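Local coordinates for protein V-type ATP synthase alpha chain (Nanoarchaeum equitans Kin4-M, PDB 5BN3) that is subunit A, the alpha chain, of a V-type ATP synthase and holds ADP and a magnesium ion in a P-loop nucleotide-binding domain, at residues S227-L232 with I376-P381; S321-A326 with E388-N393. All coordinates share one frame; numbering follows the deposited sequence.

Interaction 1: S227-L232 with I376-P381; sequences SGKTVL and IGAVSP. With MG (magnesium ion), chain K; ADP (adenosine-5'-diphosphate), chain C.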
ATOM      1  N   SER A 227      -2.456 -23.819  -9.007  1.00 29.09           N
ATOM      2  CA  SER A 227      -2.111 -23.562 -10.406  1.00 27.05           C
ATOM      3  C   SER A 227      -1.340 -24.711 -11.063  1.00 39.54           C
ATOM      4  O   SER A 227      -1.298 -24.810 -12.291  1.00 31.00           O
ATOM      5  CB  SER A 227      -1.361 -22.235 -10.561  1.00 31.05           C
ATOM      6  OG  SER A 227      -0.116 -22.254  -9.889  1.00 30.62           O
ATOM      7  N   GLY A 228      -0.729 -25.577 -10.256  1.00 28.47           N
ATOM      8  CA  GLY A 228      -0.143 -26.798 -10.789  1.00 28.60           C
ATOM      9  C   GLY A 228       1.356 -27.006 -10.640  1.00 36.62           C
ATOM     10  O   GLY A 228       1.925 -27.839 -11.347  1.00 31.77           O
ATOM     11  N   LYS A 229       1.990 -26.272  -9.725  1.00 30.99           N
ATOM     12  CA  LYS A 229       3.434 -26.382  -9.495  1.00 35.23           C
ATOM     13  C   LYS A 229       3.865 -27.799  -9.139  1.00 24.72           C
ATOM     14  O   LYS A 229       4.821 -28.333  -9.707  1.00 30.79           O
ATOM     15  CB  LYS A 229       3.863 -25.486  -8.331  1.00 31.69           C
ATOM     16  CG  LYS A 229       3.795 -23.998  -8.553  1.00 61.97           C
ATOM     17  CD  LYS A 229       4.173 -23.307  -7.255  1.00 38.51           C
ATOM     18  CE  LYS A 229       2.998 -22.578  -6.640  1.00 41.49           C
ATOM     19  NZ  LYS A 229       1.770 -23.385  -6.441  1.00 28.74           N
ATOM     20  N   THR A 230       3.169 -28.390  -8.173  1.00 28.22           N
ATOM     21  CA  THR A 230       3.538 -29.702  -7.643  1.00 33.63           C
ATOM     22  C   THR A 230       3.410 -30.808  -8.690  1.00 35.80           C
ATOM     23  O   THR A 230       4.303 -31.643  -8.831  1.00 30.44           O
ATOM     24  CB  THR A 230       2.699 -30.053  -6.396  1.00 33.55           C
ATOM     25  OG1 THR A 230       3.012 -29.135  -5.337  1.00 26.98           O
ATOM     26  CG2 THR A 230       2.990 -31.471  -5.936  1.00 31.46           C
ATOM     27  N   VAL A 231       2.302 -30.807  -9.426  1.00 30.06           N
ATOM     28  CA  VAL A 231       2.102 -31.780 -10.494  1.00 30.56           C
ATOM     29  C   VAL A 231       3.156 -31.607 -11.583  1.00 26.79           C
ATOM     30  O   VAL A 231       3.714 -32.589 -12.077  1.00 33.16           O
ATOM     31  CB  VAL A 231       0.683 -31.673 -11.096  1.00 39.37           C
ATOM     32  CG1 VAL A 231       0.573 -32.509 -12.358  1.00 37.64           C
ATOM     33  CG2 VAL A 231      -0.353 -32.119 -10.081  1.00 35.16           C
ATOM     34  N   LEU A 232       3.444 -30.359 -11.940  1.00 29.78           N
ATOM     35  CA  LEU A 232       4.437 -30.081 -12.974  1.00 28.41           C
ATOM     36  C   LEU A 232       5.813 -30.592 -12.575  1.00 33.41           C
ATOM     37  O   LEU A 232       6.502 -31.213 -13.378  1.00 32.41           O
ATOM     38  CB  LEU A 232       4.505 -28.583 -13.285  1.00 27.68           C
ATOM     39  CG  LEU A 232       5.456 -28.232 -14.433  1.00 32.26           C
ATOM     40  CD1 LEU A 232       5.010 -28.929 -15.702  1.00 51.21           C
ATOM     41  CD2 LEU A 232       5.539 -26.733 -14.659  1.00 39.12           C
ATOM     42  N   ILE A 376      15.229 -27.090 -10.607  1.00 30.80           N
ATOM     43  CA  ILE A 376      13.907 -26.516 -10.817  1.00 31.69           C
ATOM     44  C   ILE A 376      13.331 -26.089  -9.470  1.00 36.51           C
ATOM     45  O   ILE A 376      13.103 -26.929  -8.598  1.00 35.51           O
ATOM     46  CB  ILE A 376      12.947 -27.528 -11.479  1.00 34.45           C
ATOM     47  CG1 ILE A 376      13.610 -28.192 -12.692  1.00 39.82           C
ATOM     48  CG2 ILE A 376      11.645 -26.848 -11.883  1.00 36.96           C
ATOM     49  CD1 ILE A 376      13.993 -27.223 -13.791  1.00 38.57           C
ATOM     50  N   GLY A 377      13.101 -24.789  -9.297  1.00 32.27           N
ATOM     51  CA  GLY A 377      12.566 -24.274  -8.048  1.00 28.87           C
ATOM     52  C   GLY A 377      11.153 -23.733  -8.170  1.00 37.63           C
ATOM     53  O   GLY A 377      10.906 -22.756  -8.877  1.00 31.19           O
ATOM     54  N   ALA A 378      10.219 -24.372  -7.476  1.00 38.33           N
ATOM     55  CA  ALA A 378       8.851 -23.872  -7.416  1.00 33.76           C
ATOM     56  C   ALA A 378       8.780 -22.694  -6.446  1.00 33.55           C
ATOM     57  O   ALA A 378       9.487 -22.665  -5.436  1.00 30.64           O
ATOM     58  CB  ALA A 378       7.904 -24.970  -6.986  1.00 32.84           C
ATOM     59  N   VAL A 379       7.941 -21.712  -6.763  1.00 28.73           N
ATOM     60  CA  VAL A 379       7.763 -20.547  -5.902  1.00 28.72           C
ATOM     61  C   VAL A 379       6.278 -20.350  -5.628  1.00 31.12           C
ATOM     62  O   VAL A 379       5.453 -20.529  -6.523  1.00 29.88           O
ATOM     63  CB  VAL A 379       8.340 -19.267  -6.546  1.00 35.55           C
ATOM     64  CG1 VAL A 379       8.367 -18.129  -5.534  1.00 31.26           C
ATOM     65  CG2 VAL A 379       9.735 -19.515  -7.074  1.00 31.85           C
ATOM     66  N   SER A 380       5.939 -19.986  -4.395  1.00 27.63           N
ATOM     67  CA  SER A 380       4.543 -19.837  -3.999  1.00 34.35           C
ATOM     68  C   SER A 380       4.219 -18.407  -3.576  1.00 39.26           C
ATOM     69  O   SER A 380       4.050 -18.137  -2.388  1.00 35.75           O
ATOM     70  CB  SER A 380       4.214 -20.788  -2.849  1.00 33.39           C
ATOM     71  OG  SER A 380       4.618 -22.111  -3.141  1.00 34.41           O
ATOM     72  N   PRO A 381       4.113 -17.490  -4.550  1.00 32.67           N
ATOM     73  CA  PRO A 381       3.867 -16.075  -4.247  1.00 40.02           C
ATOM     74  C   PRO A 381       2.521 -15.850  -3.568  1.00 38.29           C
ATOM     75  O   PRO A 381       1.505 -16.388  -4.016  1.00 33.83           O
ATOM     76  CB  PRO A 381       3.870 -15.415  -5.630  1.00 37.23           C
ATOM     77  CG  PRO A 381       3.485 -16.508  -6.570  1.00 39.95           C
ATOM     78  CD  PRO A 381       4.119 -17.746  -6.002  1.00 36.98           C
TER
HETATM   79 MG    MG K 609       1.722 -27.803  -4.456  1.00 30.33          MG
HETATM   80  PB  ADP C 601      -0.091 -26.244  -6.703  1.00 30.00           P
HETATM   81  O1B ADP C 601       0.350 -25.144  -7.632  1.00 28.44           O
HETATM   82  O2B ADP C 601       0.998 -27.200  -6.303  1.00 25.84           O
HETATM   83  O3B ADP C 601      -0.950 -25.758  -5.564  1.00 29.94           O
HETATM   84  PA  ADP C 601      -1.070 -28.702  -7.838  1.00 31.29           P
HETATM   85  O1A ADP C 601       0.204 -29.122  -8.510  1.00 33.38           O
HETATM   86  O2A ADP C 601      -1.484 -29.355  -6.545  1.00 31.11           O
HETATM   87  O3A ADP C 601      -1.081 -27.098  -7.653  1.00 29.81           O
HETATM   88  O5' ADP C 601      -2.265 -28.886  -8.901  1.00 32.13           O
HETATM   89  C5' ADP C 601      -3.565 -28.379  -8.605  1.00 33.85           C
HETATM   90  C4' ADP C 601      -4.624 -29.195  -9.338  1.00 37.18           C
HETATM   91  O4' ADP C 601      -4.440 -29.090 -10.756  1.00 36.24           O
HETATM   92  C3' ADP C 601      -4.506 -30.659  -8.955  1.00 41.57           C
HETATM   93  O3' ADP C 601      -5.776 -31.133  -8.499  1.00 46.11           O
HETATM   94  C2' ADP C 601      -4.093 -31.365 -10.228  1.00 46.56           C
HETATM   95  O2' ADP C 601      -4.814 -32.584 -10.406  1.00 68.69           O
HETATM   96  C1' ADP C 601      -4.406 -30.389 -11.349  1.00 33.82           C
HETATM   97  N9  ADP C 601      -3.345 -30.458 -12.382  1.00 38.00           N
HETATM   98  C8  ADP C 601      -2.210 -29.733 -12.406  1.00 35.07           C
HETATM   99  N7  ADP C 601      -1.456 -30.046 -13.490  1.00 32.95           N
HETATM  100  C5  ADP C 601      -2.117 -30.990 -14.186  1.00 39.51           C
HETATM  101  C6  ADP C 601      -1.883 -31.756 -15.432  1.00 33.84           C
HETATM  102  N6  ADP C 601      -0.761 -31.569 -16.174  1.00 35.37           N
HETATM  103  N1  ADP C 601      -2.835 -32.644 -15.800  1.00 36.50           N
HETATM  104  C2  ADP C 601      -3.954 -32.837 -15.073  1.00 44.31           C
HETATM  105  N3  ADP C 601      -4.229 -32.178 -13.935  1.00 40.99           N
HETATM  106  C4  ADP C 601      -3.363 -31.256 -13.451  1.00 40.18           C
HETATM  107  O   HOH W   1       2.682 -23.936  -3.732  1.00 38.47           O
HETATM  108  O   HOH W   2       0.279 -29.286  -4.584  1.00 28.31           O
HETATM  109  O   HOH W   3       0.472 -26.410  -3.542  1.00 27.67           O
HETATM  110  O   HOH W   4       3.303 -26.482  -4.260  1.00 34.38           O
HETATM  111  O   HOH W   5       2.370 -28.567  -2.623  1.00 32.18           O
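Lys229 of the P-loop (Walker A motif) runs past Ala378 and Val379 at the end of strand 370-379, and Ser380 just beyond it, on its way to the phosphates of ADP. Its CB and CG leave the first turn of helix 229-239 beside the β-phosphate, CB lying 3.6 Å from ADP O1B. Lys229 CD then packs 4.1 Å from Ala378 CB. The same Lys229 CD comes to 3.1 Å from the carbonyl oxygen Val379 O, which CE also borders. Here the chain bends: chi3 is -112° and chi4 is 53°, and the two turns swing NZ off the strand and back to the nucleotide. NZ ends 2.6 Å from ADP O1B, an oxygen that also accepts from Lys229 N and from Gly228 N at the N-cap of the helix, so three donors of the loop grip it. The amides of Thr230 and Val231 continue the cradle, bonding ADP O2B and O1A, while Thr230 OG1 joins ADP O2B and four waters around the magnesium ion and is itself hydrogen-bonded to Asp320. The ammonium group finds a second partner toward the strand: water 1 accepts from Lys229 NZ at 2.9 Å and lies 2.7 Å from Ser380 OG, which is also hydrogen-bonded to Ser321 OG.

Interaction 2: S321-A326 with E388-N393; sequences STSRWA and EPVTQN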
ATOM      1  N   SER A 321       8.437 -26.278  -1.872  1.00 33.16           N
ATOM      2  CA  SER A 321       8.602 -25.026  -2.602  1.00 31.54           C
ATOM      3  C   SER A 321       9.636 -24.128  -1.920  1.00 34.06           C
ATOM      4  O   SER A 321       9.770 -24.146  -0.695  1.00 31.34           O
ATOM      5  CB  SER A 321       7.255 -24.302  -2.680  1.00 33.53           C
ATOM      6  OG  SER A 321       7.429 -22.902  -2.791  1.00 39.95           O
ATOM      7  N   THR A 322      10.354 -23.331  -2.710  1.00 36.24           N
ATOM      8  CA  THR A 322      11.406 -22.462  -2.174  1.00 35.51           C
ATOM      9  C   THR A 322      10.885 -21.328  -1.292  1.00 37.91           C
ATOM     10  O   THR A 322      11.621 -20.785  -0.471  1.00 32.70           O
ATOM     11  CB  THR A 322      12.290 -21.871  -3.291  1.00 38.35           C
ATOM     12  OG1 THR A 322      11.491 -21.061  -4.163  1.00 35.24           O
ATOM     13  CG2 THR A 322      12.945 -22.984  -4.087  1.00 31.42           C
ATOM     14  N   SER A 323       9.619 -20.970  -1.466  1.00 30.52           N
ATOM     15  CA  SER A 323       8.994 -19.958  -0.623  1.00 26.10           C
ATOM     16  C   SER A 323       8.937 -20.372   0.851  1.00 35.74           C
ATOM     17  O   SER A 323       8.970 -19.523   1.741  1.00 32.01           O
ATOM     18  CB  SER A 323       7.587 -19.639  -1.130  1.00 35.81           C
ATOM     19  OG  SER A 323       7.629 -19.177  -2.466  1.00 32.97           O
ATOM     20  N   ARG A 324       8.854 -21.675   1.106  1.00 28.70           N
ATOM     21  CA  ARG A 324       8.776 -22.182   2.475  1.00 31.09           C
ATOM     22  C   ARG A 324      10.126 -22.046   3.171  1.00 26.19           C
ATOM     23  O   ARG A 324      10.196 -21.818   4.378  1.00 32.99           O
ATOM     24  CB  ARG A 324       8.317 -23.644   2.483  1.00 34.96           C
ATOM     25  CG  ARG A 324       7.051 -23.905   1.675  1.00 31.34           C
ATOM     26  CD  ARG A 324       5.933 -22.959   2.066  1.00 41.18           C
ATOM     27  NE  ARG A 324       4.785 -23.098   1.175  1.00 46.27           N
ATOM     28  CZ  ARG A 324       3.963 -22.106   0.853  1.00 46.14           C
ATOM     29  NH1 ARG A 324       4.159 -20.891   1.346  1.00 35.18           N
ATOM     30  NH2 ARG A 324       2.948 -22.330   0.031  1.00 39.84           N
ATOM     31  N   TRP A 325      11.193 -22.197   2.392  1.00 27.71           N
ATOM     32  CA  TRP A 325      12.555 -21.976   2.868  1.00 31.45           C
ATOM     33  C   TRP A 325      12.728 -20.497   3.193  1.00 38.42           C
ATOM     34  O   TRP A 325      13.321 -20.139   4.210  1.00 34.41           O
ATOM     35  CB  TRP A 325      13.558 -22.430   1.794  1.00 32.18           C
ATOM     36  CG  TRP A 325      14.996 -22.014   2.022  1.00 35.71           C
ATOM     37  CD1 TRP A 325      15.615 -21.796   3.221  1.00 39.29           C
ATOM     38  CD2 TRP A 325      15.982 -21.760   1.011  1.00 31.88           C
ATOM     39  NE1 TRP A 325      16.923 -21.426   3.015  1.00 32.31           N
ATOM     40  CE2 TRP A 325      17.174 -21.398   1.668  1.00 32.67           C
ATOM     41  CE3 TRP A 325      15.974 -21.809  -0.387  1.00 36.98           C
ATOM     42  CZ2 TRP A 325      18.345 -21.083   0.976  1.00 37.58           C
ATOM     43  CZ3 TRP A 325      17.136 -21.498  -1.072  1.00 35.75           C
ATOM     44  CH2 TRP A 325      18.305 -21.139  -0.391  1.00 35.85           C
ATOM     45  N   ALA A 326      12.186 -19.640   2.335  1.00 36.56           N
ATOM     46  CA  ALA A 326      12.220 -18.203   2.578  1.00 35.07           C
ATOM     47  C   ALA A 326      11.484 -17.835   3.864  1.00 35.03           C
ATOM     48  O   ALA A 326      11.925 -16.953   4.603  1.00 35.11           O
ATOM     49  CB  ALA A 326      11.639 -17.454   1.397  1.00 39.08           C
ATOM     50  N   GLU A 388       6.564 -10.059  -5.860  1.00 41.18           N
ATOM     51  CA  GLU A 388       7.097 -10.256  -4.511  1.00 36.67           C
ATOM     52  C   GLU A 388       8.578 -10.682  -4.533  1.00 38.85           C
ATOM     53  O   GLU A 388       9.064 -11.172  -5.555  1.00 28.96           O
ATOM     54  CB  GLU A 388       6.210 -11.260  -3.761  1.00 31.58           C
ATOM     55  CG  GLU A 388       6.189 -12.654  -4.357  1.00 33.10           C
ATOM     56  CD  GLU A 388       7.240 -13.552  -3.750  1.00 45.46           C
ATOM     57  OE1 GLU A 388       7.549 -14.599  -4.355  1.00 36.94           O
ATOM     58  OE2 GLU A 388       7.751 -13.216  -2.657  1.00 36.64           O
ATOM     59  N   PRO A 389       9.302 -10.472  -3.413  1.00 36.14           N
ATOM     60  CA  PRO A 389      10.762 -10.653  -3.376  1.00 33.47           C
ATOM     61  C   PRO A 389      11.285 -12.040  -3.763  1.00 30.55           C
ATOM     62  O   PRO A 389      12.292 -12.109  -4.470  1.00 32.18           O
ATOM     63  CB  PRO A 389      11.111 -10.371  -1.911  1.00 37.59           C
ATOM     64  CG  PRO A 389      10.052  -9.447  -1.450  1.00 41.90           C
ATOM     65  CD  PRO A 389       8.799  -9.909  -2.145  1.00 37.80           C
ATOM     66  N   VAL A 390      10.654 -13.115  -3.296  1.00 28.58           N
ATOM     67  CA  VAL A 390      11.147 -14.458  -3.605  1.00 29.33           C
ATOM     68  C   VAL A 390      11.136 -14.720  -5.110  1.00 28.99           C
ATOM     69  O   VAL A 390      12.134 -15.165  -5.677  1.00 28.18           O
ATOM     70  CB  VAL A 390      10.344 -15.552  -2.868  1.00 35.91           C
ATOM     71  CG1 VAL A 390      10.949 -16.922  -3.128  1.00 34.47           C
ATOM     72  CG2 VAL A 390      10.323 -15.275  -1.377  1.00 38.81           C
ATOM     73  N   THR A 391      10.009 -14.432  -5.754  1.00 30.20           N
ATOM     74  CA  THR A 391       9.901 -14.611  -7.199  1.00 25.36           C
ATOM     75  C   THR A 391      10.892 -13.717  -7.938  1.00 24.16           C
ATOM     76  O   THR A 391      11.614 -14.179  -8.818  1.00 31.24           O
ATOM     77  CB  THR A 391       8.481 -14.288  -7.703  1.00 31.14           C
ATOM     78  OG1 THR A 391       7.526 -15.115  -7.027  1.00 32.34           O
ATOM     79  CG2 THR A 391       8.387 -14.539  -9.197  1.00 29.53           C
ATOM     80  N   GLN A 392      10.927 -12.436  -7.577  1.00 29.52           N
ATOM     81  CA  GLN A 392      11.766 -11.474  -8.287  1.00 31.75           C
ATOM     82  C   GLN A 392      13.258 -11.734  -8.117  1.00 32.06           C
ATOM     83  O   GLN A 392      14.016 -11.636  -9.081  1.00 28.28           O
ATOM     84  CB  GLN A 392      11.406 -10.037  -7.886  1.00 27.77           C
ATOM     85  CG  GLN A 392      10.053  -9.580  -8.425  1.00 27.95           C
ATOM     86  CD  GLN A 392       9.948  -9.752  -9.928  1.00 36.50           C
ATOM     87  OE1 GLN A 392      10.898  -9.481 -10.658  1.00 35.15           O
ATOM     88  NE2 GLN A 392       8.797 -10.225 -10.397  1.00 33.55           N
ATOM     89  N   ASN A 393      13.683 -12.061  -6.899  1.00 29.19           N
ATOM     90  CA  ASN A 393      15.076 -12.443  -6.669  1.00 32.97           C
ATOM     91  C   ASN A 393      15.467 -13.678  -7.475  1.00 31.67           C
ATOM     92  O   ASN A 393      16.542 -13.725  -8.076  1.00 33.07           O
ATOM     93  CB  ASN A 393      15.331 -12.712  -5.182  1.00 31.88           C
ATOM     94  CG  ASN A 393      15.390 -11.443  -4.357  1.00 36.45           C
ATOM     95  OD1 ASN A 393      15.575 -10.347  -4.888  1.00 41.97           O
ATOM     96  ND2 ASN A 393      15.250 -11.588  -3.043  1.00 44.55           N
TER
HETATM   97  O   HOH W   6       7.100 -16.514  -2.298  1.00 36.09           O
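Glu388 OE1 is gripped by three groups: Thr391 OG1 at 2.7 Å, Thr391 N at 2.8 Å, and water 6, which leads across the contact to Ser323. The hydroxyl meets OE1 on its anti side, fairly close to the carboxylate plane, whereas the amide comes from well above it; both lie on the same face. The other oxygen, OE2, takes Val390 N at 3.0 Å, again from above the plane. Glu388 is thus the N-cap of helix 389-395, its chain folded back by chi1 of 64° and chi2 of 92° to lay the carboxylate over the first-turn amides, where its negative charge would probably suit the helix start. Water 6 donates to OE1 and sits 2.7 Å from Ser323 OG, whose hydroxyl also accepts from Ser380 N. Beside this water bridge is a small apolar contact carried by Val390. Its two methyls meet different residues of helix 322-335: CG2 packs 3.8 Å from Ala326 CB, and CG1 faces Ser323 OG at 4.1 Å and, slightly farther, Thr322 OG1, which is bonded to Ala378 O. Helix 322-335 has its own N-cap, Ser321, which follows a cis peptide and whose OG accepts from Ser323 N. The axes of the short segments 322-326 and 389-393 come within 10.6 Å, with 118° between their directions. Val379 of strand 370-379 touches Thr322, Ser323, Val390 and Thr391, while helix 349-357 lies against Thr322 and Asn393.

Both contacts are buried in the nucleotide-binding domain, their centres 11 Å apart, and strand 370-379 ties them together. Interaction 1 joins that strand's end to the P-loop helix, beside the phosphates and magnesium; interaction 2 joins two helix starts through a valine and a water held by a capping carboxylate, with the Ser323 side chain about 11 Å from ADP. The seam between them is direct, since polar groups of 376-381 bond to the start of helix 322-335. Between 227-232 and 376-381 the touch is aliphatic, with one water, while the lysine charge goes to the phosphate; 321-326 with 388-393 mixes small apolar groups with N-caps, and its Glu388 is partly exposed.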